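Local coordinates for putative methylase (Clostridium difficile, PDB 3LDU), which is probably an RNA-binding methyltransferase that modifies guanines of ribosomal RNA, and holds a bound GTP in its methyltransferase domain, at residues A71-F74 against D75-F78. Numbering follows the deposited sequence.
Sequences AKSF and DELF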
loop_
_atom_site.group_PDB
_atom_site.type_symbol
_atom_site.label_atom_id
_atom_site.label_comp_id
_atom_site.label_asym_id
_atom_site.label_seq_id
_atom_site.Cartn_x
_atom_site.Cartn_y
_atom_site.Cartn_z
ATOM N N ALA A 71 -3.222 27.062 -10.671
ATOM C CA ALA A 71 -4.067 27.262 -11.840
ATOM C C ALA A 71 -5.496 27.519 -11.383
ATOM O O ALA A 71 -6.133 26.641 -10.825
ATOM C CB ALA A 71 -4.009 26.059 -12.767
ATOM N N LYS A 72 -5.993 28.729 -11.612
ATOM C CA LYS A 72 -7.347 29.076 -11.190
ATOM C C LYS A 72 -8.325 29.137 -12.365
ATOM O O LYS A 72 -9.528 29.322 -12.178
ATOM C CB LYS A 72 -7.340 30.405 -10.432
ATOM C CG LYS A 72 -6.646 30.330 -9.075
ATOM C CD LYS A 72 -6.656 31.683 -8.378
ATOM C CE LYS A 72 -5.898 31.659 -7.052
ATOM N NZ LYS A 72 -6.628 30.933 -5.970
ATOM N N SER A 73 -7.806 28.985 -13.577
ATOM C CA SER A 73 -8.655 28.953 -14.761
ATOM C C SER A 73 -8.137 27.910 -15.730
ATOM O O SER A 73 -6.977 27.509 -15.658
ATOM C CB SER A 73 -8.645 30.320 -15.442
ATOM O OG SER A 73 -7.368 30.587 -16.001
ATOM N N PHE A 74 -8.981 27.480 -16.659
ATOM C CA PHE A 74 -8.523 26.526 -17.652
ATOM C C PHE A 74 -7.444 27.119 -18.569
ATOM O O PHE A 74 -6.517 26.425 -18.972
ATOM C CB PHE A 74 -9.700 25.916 -18.413
ATOM C CG PHE A 74 -10.546 24.989 -17.559
ATOM C CD1 PHE A 74 -10.070 23.742 -17.195
ATOM C CD2 PHE A 74 -11.789 25.388 -17.098
ATOM C CE1 PHE A 74 -10.825 22.899 -16.400
ATOM C CE2 PHE A 74 -12.555 24.548 -16.302
ATOM C CZ PHE A 74 -12.072 23.303 -15.958
ATOM N N ASP A 75 -7.536 28.413 -18.864
ATOM C CA ASP A 75 -6.471 29.075 -19.620
ATOM C C ASP A 75 -5.128 28.981 -18.873
ATOM O O ASP A 75 -4.093 28.678 -19.468
ATOM C CB ASP A 75 -6.834 30.537 -19.911
ATOM C CG ASP A 75 -8.009 30.669 -20.870
ATOM O OD1 ASP A 75 -8.168 29.796 -21.750
ATOM O OD2 ASP A 75 -8.773 31.652 -20.751
ATOM N N GLU A 76 -5.147 29.229 -17.571
ATOM C CA GLU A 76 -3.927 29.155 -16.777
ATOM C C GLU A 76 -3.393 27.714 -16.713
ATOM O O GLU A 76 -2.191 27.488 -16.819
ATOM C CB GLU A 76 -4.158 29.731 -15.375
ATOM C CG GLU A 76 -2.881 29.929 -14.573
ATOM C CD GLU A 76 -3.107 30.631 -13.237
ATOM O OE1 GLU A 76 -2.105 31.103 -12.648
ATOM O OE2 GLU A 76 -4.272 30.711 -12.775
ATOM N N LEU A 77 -4.295 26.749 -16.528
ATOM C CA LEU A 77 -3.922 25.329 -16.544
ATOM C C LEU A 77 -3.257 24.960 -17.884
ATOM O O LEU A 77 -2.204 24.319 -17.917
ATOM C CB LEU A 77 -5.156 24.447 -16.299
ATOM C CG LEU A 77 -4.980 22.929 -16.474
ATOM C CD1 LEU A 77 -4.006 22.405 -15.433
ATOM C CD2 LEU A 77 -6.312 22.187 -16.347
ATOM N N PHE A 78 -3.879 25.375 -18.982
ATOM C CA PHE A 78 -3.323 25.124 -20.315
ATOM C C PHE A 78 -1.945 25.761 -20.513
ATOM O O PHE A 78 -0.987 25.086 -20.884
ATOM C CB PHE A 78 -4.276 25.609 -21.414
ATOM C CG PHE A 78 -3.739 25.401 -22.799
ATOM C CD1 PHE A 78 -3.761 24.145 -23.379
ATOM C CD2 PHE A 78 -3.190 26.455 -23.508
ATOM C CE1 PHE A 78 -3.256 23.942 -24.653
ATOM C CE2 PHE A 78 -2.679 26.264 -24.786
ATOM C CZ PHE A 78 -2.718 25.006 -25.363
#
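Ala71 sets its methyl group against the first turn of helix 74-82, where Ala71 CB lies 3.8 Å from Leu77 N and 4.0 Å from Leu77 CB. Both residues are buried and both also touch Leu108, so a small apolar patch forms where the chain turns from strand 63-70 into the helix. At Lys72 it is the backbone that makes the contact: Lys72 N donates to Glu76 OE2 over 2.9 Å in a nearly straight bond (174°). The donor approaches from above the carboxylate, 46° out of its plane. Glu76 gets there with CG anti to its own backbone N and the rest of the chain extended, which carries the carboxylate back toward the loop, where OE2 lies beside Ala71 CA. The Lys72 side chain leads the other way, to a salt bridge with Asp152. Ser73 holds the N-cap position. With chi1 at 68°, its hydroxyl is turned to the Glu76 NH, and Ser73 OG accepts from Glu76 N at 3.0 Å, while Ser73 O takes the first i to i+4 bond from Leu77 N at 2.9 Å. Ser73 N, by contrast, is buried without a polar partner. Phe74 adds the next such bond, Phe74 O receiving Phe78 N at 2.8 Å. The Phe74 and Leu77 side chains lie next to each other, pointing the same way, with Phe74 CD1 4.2 Å from Leu77 CD2; Phe74 also meets Ile117 of helix 111-129. Ser73 and Glu76 occupy the N-cap and N3 positions of a capping box, but the carboxylate takes the NH before the cap, so the reciprocal bond is missing. The result is a serine N-cap at the strand-to-helix turn of the THUMP domain.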